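Local coordinates for protein D-mannonate dehydratase (PDB 3BDK) that probably catalyses the dehydration of D-mannonate to 2-dehydro-3-deoxy-D-gluconate with the help of manganese or ferrous iron, at residues His138-Pro141 with Asp142-Ser146; Pro265-Val269 with Leu270-Glu274; Gly353-Tyr356 with Phe357-Leu360. One frame throughout, in Å; residues are numbered along the deposited sequence.

Interaction 1: His138-Pro141 with Asp142-Ser146; sequences HPLP and DGSTS
His138 and Ser146 face each other as an antiparallel hydrogen-bonded pair, with His138 N on Ser146 O and Ser146 N on His138 O, both at 2.8 Å. Pro139 and Thr145 form the next, non-hydrogen-bonded pair. The chain then reverses through a type I turn closed by Gly143 N on Leu140 O (2.9 Å), while Leu140 N reaches past it to Ser144 O (2.9 Å). Together these bonds make a hairpin with a G1 beta bulge, Gly143 taking the positive phi of 92° at the bulge.

A second set of polar bonds stiffens the turn. Asp142 OD1 accepts from Ser144 N at 3.0 Å, an Asx turn, and from Ser144 OG at 2.7 Å, the latter on its syn lone pair. The other oxygen, OD2, makes a salt bridge to Arg333.

Van der Waals contact comes from Leu140, whose CD1 lies 3.6 Å from both Ser144 OG and Ser146 OG.

At the turn, Leu140 and Pro141 pack on Lys379 of the second subunit. Strand 135-139 is the outer strand of a four-stranded antiparallel sheet, and strand 145-150 runs between it and strand 296-299, where Ser146 OG bonds Glu299 O.

Interaction 2: Pro265-Val269 with Leu270-Glu274; sequences PKNDV and LAMTE
Val269 O is gripped twice by Thr273, by the backbone N at 2.6 Å and by OG1 at 2.7 Å. The two donors approach from opposite faces of the carbonyl plane, the hydroxyl standing 37° out of it and the amide tilted less. The threonine hydroxyl is brought back over the preceding turn because OG1 lies anti to its own carbonyl carbon (chi1 -68°), and one oxygen thereby takes both the N-H and the hydroxyl of this buried residue.

One residue earlier, Asp268 serves the helix with both its backbone and its side chain. Its O accepts from Met272 N at 2.8 Å, in the carbonyl plane. Its carboxylate OD1 takes Ala271 N, also at 2.8 Å, from above the carboxylate plane, and the Ala271 methyl packs against Asp268 CG at 3.6 Å. Asp268 is thus the N-cap of helix 269-278, occupying an amide that has no preceding helical carbonyl to bond; the negative charge at this end would also be expected to suit the helix dipole. In the TIM barrel this helix, with the short helix 258-262 before it, lies in the crossover between the parallel strands 252-257 and 282-286, the second of which ends at the manganese ligand His286.

Apolar contact comes from Met272, whose chain bends at chi3 (-81°) and lays CE 3.4 Å from Asn267 CB; Val269 CG1 stands further off, 4.2 Å from the same methyl. The Asn267 amide is held at both ends: OD1 accepts from the neighbouring Lys266 NZ at 2.7 Å, and ND2 donates to Tyr261 O and Thr235 O. Toward the sheet, Met272 and Thr273 touch Met256 of strand 252-257, while Leu270 touches Ala313 and Val314 of helix 311-320.

Interaction 3: Gly353-Tyr356 with Phe357-Leu360; sequences GATY and FNGL
Tyr356 and Leu360, one helical turn apart, meet through complementary torsions: the tyrosine CG is anti to its backbone N (chi1 167°), which points the ring outward from the helix and slightly toward the later turn, and the leucine CG is anti to its carbonyl carbon (chi1 -76°), which brings the branched end back against one face of that ring. Leu360 CG lies over one face as a CH-pi contact, 4.3 Å from the centroid of the Tyr356 ring. Its CD1 reaches further out, 3.5 Å from Tyr356 CZ and near the phenolic oxygen.

The adjacent aromatic side chain meets Tyr356 differently. The edge of the tyrosine ring is directed at the face of Phe357 in an edge-to-face pair, with ring planes at 59° and centroids 5.3 Å apart; Tyr356 CD2 is the atom over the phenylalanine face, toward its rim. Phe357 CD2 sits close to Gly353 O, the carbonyl that accepts from Phe357 N at 2.9 Å. Regular helical bonds continue from Asn358 N to Ala354 O at 2.8 Å and from Leu360 N to Tyr356 O at 3.0 Å. On another side of the helix, the side chains of Thr355 and Asn358 cross, with Asn358 OD1 4.0 Å from Thr355 CG2.

Helix 348-368 is shared between the barrel and the dimer interface. Leu360 packs on Met311 and Val315 of helix 311-320, whereas Thr355 OG1 bonds Thr355 OG1 of the second subunit. Tyr356 OH bonds Ser304 OG of its own chain and Glu362 OE1 of the second subunit. The tyrosine therefore combines an apolar ring, packed against leucine and phenylalanine of its own helix, with a buried hydroxyl whose polar needs are met partly across the interface, consistent with a helix that serves both barrel and dimer.

The three contacts follow one another along the chain and touch nowhere: centres are 26 Å apart for interactions 1 and 2, and 21 Å for interaction 3 from either of the others. Interaction 1 belongs to the small antiparallel sheet, whereas interactions 2 and 3 sit on helices of the TIM barrel, with nearest atoms about 10 Å apart. Helix 311-320 packs on both of these, against Leu270 and Thr273 of the one and Tyr356 and Leu360 of the other. Interactions 1 and 3 both reach the second subunit, but interaction 2 does not. Each has a side chain about 13 Å from bound sugar (interaction 1) or manganese (the others), outside the first shell.

Interaction 1: His138-Pro141 with Asp142-Ser146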
loop_
_atom_site.group_PDB
_atom_site.type_symbol
_atom_site.label_atom_id
_atom_site.label_comp_id
_atom_site.label_asym_id
_atom_site.label_seq_id
_atom_site.Cartn_x
_atom_site.Cartn_y
_atom_site.Cartn_z
ATOM N N HIS A 138 -6.396 20.534 1.290
ATOM C CA HIS A 138 -5.192 21.306 0.998
ATOM C C HIS A 138 -4.395 20.551 -0.045
ATOM O O HIS A 138 -4.198 19.339 0.106
ATOM C CB HIS A 138 -4.348 21.538 2.254
ATOM C CG HIS A 138 -3.516 22.784 2.198
ATOM N ND1 HIS A 138 -4.061 24.035 2.021
ATOM C CD2 HIS A 138 -2.180 22.971 2.306
ATOM C CE1 HIS A 138 -3.100 24.939 2.008
ATOM N NE2 HIS A 138 -1.947 24.320 2.190
ATOM N N PRO A 139 -3.975 21.245 -1.124
ATOM C CA PRO A 139 -3.206 20.588 -2.211
ATOM C C PRO A 139 -1.852 20.038 -1.781
ATOM O O PRO A 139 -1.159 20.659 -0.992
ATOM C CB PRO A 139 -3.023 21.704 -3.276
ATOM C CG PRO A 139 -4.094 22.749 -2.936
ATOM C CD PRO A 139 -4.247 22.668 -1.410
ATOM N N LEU A 140 -1.516 18.856 -2.293
ATOM C CA LEU A 140 -0.178 18.270 -2.187
ATOM C C LEU A 140 0.534 18.358 -3.559
ATOM O O LEU A 140 -0.131 18.515 -4.588
ATOM C CB LEU A 140 -0.266 16.814 -1.689
ATOM C CG LEU A 140 -0.578 16.626 -0.194
ATOM C CD1 LEU A 140 -1.091 15.233 0.092
ATOM C CD2 LEU A 140 0.623 16.894 0.668
ATOM N N PRO A 141 1.883 18.283 -3.576
ATOM C CA PRO A 141 2.694 18.289 -4.804
ATOM C C PRO A 141 2.244 17.338 -5.899
ATOM O O PRO A 141 2.375 17.679 -7.070
ATOM C CB PRO A 141 4.066 17.876 -4.308
ATOM C CG PRO A 141 4.121 18.448 -2.957
ATOM C CD PRO A 141 2.743 18.228 -2.379
ATOM N N ASP A 142 1.723 16.167 -5.554
ATOM C CA ASP A 142 1.321 15.223 -6.597
ATOM C C ASP A 142 -0.086 15.486 -7.161
ATOM O O ASP A 142 -0.589 14.694 -7.983
ATOM C CB ASP A 142 1.500 13.757 -6.145
ATOM C CG ASP A 142 0.567 13.360 -5.004
ATOM O OD1 ASP A 142 -0.398 14.089 -4.724
ATOM O OD2 ASP A 142 0.804 12.308 -4.375
ATOM N N GLY A 143 -0.721 16.578 -6.708
ATOM C CA GLY A 143 -2.076 16.961 -7.183
ATOM C C GLY A 143 -3.240 16.416 -6.354
ATOM O O GLY A 143 -4.368 16.892 -6.499
ATOM N N SER A 144 -2.975 15.425 -5.486
ATOM C CA SER A 144 -3.957 14.931 -4.476
ATOM C C SER A 144 -4.187 15.993 -3.416
ATOM O O SER A 144 -3.513 17.029 -3.442
ATOM C CB SER A 144 -3.476 13.645 -3.812
ATOM O OG SER A 144 -2.381 13.875 -2.946
ATOM N N THR A 145 -5.127 15.772 -2.496
ATOM C CA THR A 145 -5.388 16.763 -1.433
ATOM C C THR A 145 -5.462 16.131 -0.050
ATOM O O THR A 145 -5.793 14.952 0.080
ATOM C CB THR A 145 -6.694 17.556 -1.659
ATOM O OG1 THR A 145 -7.822 16.701 -1.435
ATOM C CG2 THR A 145 -6.766 18.161 -3.058
ATOM N N SER A 146 -5.166 16.913 0.989
ATOM C CA SER A 146 -5.146 16.377 2.357
ATOM C C SER A 146 -5.447 17.439 3.423
ATOM O O SER A 146 -5.453 18.637 3.142
ATOM C CB SER A 146 -3.809 15.703 2.658
ATOM O OG SER A 146 -2.792 16.679 2.859
#

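Interaction 2: Pro265-Val269 with Leu270-Glu274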
loop_
_atom_site.group_PDB
_atom_site.type_symbol
_atom_site.label_atom_id
_atom_site.label_comp_id
_atom_site.label_asym_id
_atom_site.label_seq_id
_atom_site.Cartn_x
_atom_site.Cartn_y
_atom_site.Cartn_z
ATOM N N PRO A 265 6.915 19.758 15.920
ATOM C CA PRO A 265 8.366 19.515 15.733
ATOM C C PRO A 265 9.181 19.280 17.022
ATOM O O PRO A 265 10.241 18.670 16.984
ATOM C CB PRO A 265 8.846 20.819 15.097
ATOM C CG PRO A 265 7.646 21.304 14.311
ATOM C CD PRO A 265 6.438 20.907 15.132
ATOM N N LYS A 266 8.712 19.785 18.155
ATOM C CA LYS A 266 9.485 19.683 19.366
ATOM C C LYS A 266 9.448 18.240 19.830
ATOM O O LYS A 266 10.290 17.827 20.637
ATOM C CB LYS A 266 8.930 20.591 20.468
ATOM C CG LYS A 266 7.652 20.033 21.171
ATOM C CD LYS A 266 7.661 20.217 22.714
ATOM C CE LYS A 266 6.261 19.955 23.322
ATOM N NZ LYS A 266 5.863 18.514 23.458
ATOM N N ASN A 267 8.471 17.481 19.328
ATOM C CA ASN A 267 8.288 16.084 19.713
ATOM C C ASN A 267 9.136 15.107 18.900
ATOM O O ASN A 267 9.325 15.300 17.690
ATOM C CB ASN A 267 6.813 15.697 19.607
ATOM C CG ASN A 267 6.003 16.224 20.750
ATOM O OD1 ASN A 267 6.528 16.453 21.828
ATOM N ND2 ASN A 267 4.718 16.412 20.533
ATOM N N ASP A 268 9.630 14.064 19.569
ATOM C CA ASP A 268 10.376 12.983 18.929
ATOM C C ASP A 268 9.557 11.684 19.124
ATOM O O ASP A 268 9.701 10.969 20.142
ATOM C CB ASP A 268 11.797 12.890 19.512
ATOM C CG ASP A 268 12.595 11.668 18.998
ATOM O OD1 ASP A 268 12.029 10.687 18.467
ATOM O OD2 ASP A 268 13.827 11.680 19.151
ATOM N N VAL A 269 8.688 11.406 18.143
ATOM C CA VAL A 269 7.822 10.249 18.172
ATOM C C VAL A 269 8.590 8.919 18.277
ATOM O O VAL A 269 8.102 7.968 18.921
ATOM C CB VAL A 269 6.792 10.216 16.982
ATOM C CG1 VAL A 269 5.971 11.514 16.907
ATOM C CG2 VAL A 269 7.464 9.920 15.646
ATOM N N LEU A 270 9.777 8.846 17.668
ATOM C CA LEU A 270 10.588 7.632 17.766
ATOM C C LEU A 270 10.963 7.358 19.200
ATOM O O LEU A 270 10.841 6.225 19.658
ATOM C CB LEU A 270 11.852 7.690 16.913
ATOM C CG LEU A 270 11.664 7.607 15.400
ATOM C CD1 LEU A 270 12.985 7.329 14.741
ATOM C CD2 LEU A 270 10.670 6.546 15.059
ATOM N N ALA A 271 11.412 8.387 19.911
ATOM C CA ALA A 271 11.738 8.231 21.321
ATOM C C ALA A 271 10.460 7.998 22.120
ATOM O O ALA A 271 10.433 7.161 23.011
ATOM C CB ALA A 271 12.484 9.441 21.834
ATOM N N MET A 272 9.400 8.725 21.782
ATOM C CA MET A 272 8.155 8.626 22.519
ATOM C C MET A 272 7.535 7.233 22.387
ATOM O O MET A 272 7.008 6.646 23.353
ATOM C CB MET A 272 7.173 9.679 22.030
ATOM C CG MET A 272 7.210 10.959 22.829
ATOM S SD MET A 272 5.743 11.919 22.457
ATOM C CE MET A 272 6.280 12.662 20.936
ATOM N N THR A 273 7.619 6.719 21.165
ATOM C CA THR A 273 7.179 5.379 20.849
ATOM C C THR A 273 7.971 4.379 21.691
ATOM O O THR A 273 7.368 3.627 22.451
ATOM C CB THR A 273 7.260 5.154 19.338
ATOM O OG1 THR A 273 6.266 5.980 18.722
ATOM C CG2 THR A 273 7.008 3.700 18.958
ATOM N N GLU A 274 9.302 4.408 21.608
ATOM C CA GLU A 274 10.112 3.485 22.406
ATOM C C GLU A 274 9.854 3.599 23.920
ATOM O O GLU A 274 9.479 2.602 24.568
ATOM C CB GLU A 274 11.596 3.617 22.087
ATOM C CG GLU A 274 12.464 2.609 22.804
ATOM C CD GLU A 274 13.788 2.343 22.096
ATOM O OE1 GLU A 274 14.410 3.279 21.522
ATOM O OE2 GLU A 274 14.207 1.158 22.120
#

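Interaction 3: Gly353-Tyr356 with Phe357-Leu360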
loop_
_atom_site.group_PDB
_atom_site.type_symbol
_atom_site.label_atom_id
_atom_site.label_comp_id
_atom_site.label_asym_id
_atom_site.label_seq_id
_atom_site.Cartn_x
_atom_site.Cartn_y
_atom_site.Cartn_z
ATOM N N GLY A 353 -2.065 3.068 2.510
ATOM C CA GLY A 353 -1.323 3.065 3.764
ATOM C C GLY A 353 -1.198 1.673 4.367
ATOM O O GLY A 353 -0.087 1.203 4.653
ATOM N N ALA A 354 -2.326 0.998 4.548
ATOM C CA ALA A 354 -2.307 -0.314 5.187
ATOM C C ALA A 354 -1.322 -1.277 4.513
ATOM O O ALA A 354 -0.437 -1.846 5.177
ATOM C CB ALA A 354 -3.694 -0.888 5.231
ATOM N N THR A 355 -1.431 -1.443 3.193
ATOM C CA THR A 355 -0.536 -2.377 2.479
ATOM C C THR A 355 0.926 -1.938 2.549
ATOM O O THR A 355 1.849 -2.785 2.558
ATOM C CB THR A 355 -0.959 -2.598 1.012
ATOM O OG1 THR A 355 -0.943 -1.354 0.293
ATOM C CG2 THR A 355 -2.358 -3.177 0.942
ATOM N N TYR A 356 1.148 -0.629 2.625
ATOM C CA TYR A 356 2.497 -0.108 2.879
ATOM C C TYR A 356 3.005 -0.538 4.269
ATOM O O TYR A 356 4.213 -0.840 4.447
ATOM C CB TYR A 356 2.510 1.416 2.738
ATOM C CG TYR A 356 3.738 2.122 3.271
ATOM C CD1 TYR A 356 4.985 1.895 2.736
ATOM C CD2 TYR A 356 3.623 3.062 4.286
ATOM C CE1 TYR A 356 6.105 2.561 3.227
ATOM C CE2 TYR A 356 4.722 3.756 4.779
ATOM C CZ TYR A 356 5.961 3.508 4.248
ATOM O OH TYR A 356 7.052 4.192 4.739
ATOM N N PHE A 357 2.098 -0.569 5.246
ATOM C CA PHE A 357 2.464 -1.053 6.588
ATOM C C PHE A 357 2.659 -2.573 6.640
ATOM O O PHE A 357 3.581 -3.048 7.290
ATOM C CB PHE A 357 1.513 -0.516 7.676
ATOM C CG PHE A 357 1.712 0.938 7.959
ATOM C CD1 PHE A 357 2.802 1.369 8.705
ATOM C CD2 PHE A 357 0.853 1.885 7.427
ATOM C CE1 PHE A 357 3.028 2.720 8.926
ATOM C CE2 PHE A 357 1.062 3.238 7.644
ATOM C CZ PHE A 357 2.150 3.657 8.390
ATOM N N ASN A 358 1.841 -3.333 5.911
ATOM C CA ASN A 358 2.163 -4.757 5.651
ATOM C C ASN A 358 3.606 -4.937 5.212
ATOM O O ASN A 358 4.317 -5.808 5.712
ATOM C CB ASN A 358 1.281 -5.348 4.557
ATOM C CG ASN A 358 -0.213 -5.334 4.899
ATOM O OD1 ASN A 358 -1.047 -5.396 3.990
ATOM N ND2 ASN A 358 -0.557 -5.281 6.189
ATOM N N GLY A 359 4.041 -4.105 4.273
ATOM C CA GLY A 359 5.376 -4.229 3.695
ATOM C C GLY A 359 6.452 -3.827 4.674
ATOM O O GLY A 359 7.515 -4.436 4.732
ATOM N N LEU A 360 6.181 -2.790 5.462
ATOM C CA LEU A 360 7.124 -2.396 6.510
ATOM C C LEU A 360 7.202 -3.496 7.568
ATOM O O LEU A 360 8.305 -3.916 7.933
ATOM C CB LEU A 360 6.766 -1.031 7.113
ATOM C CG LEU A 360 7.117 0.200 6.270
ATOM C CD1 LEU A 360 6.699 1.489 6.969
ATOM C CD2 LEU A 360 8.602 0.232 5.960
#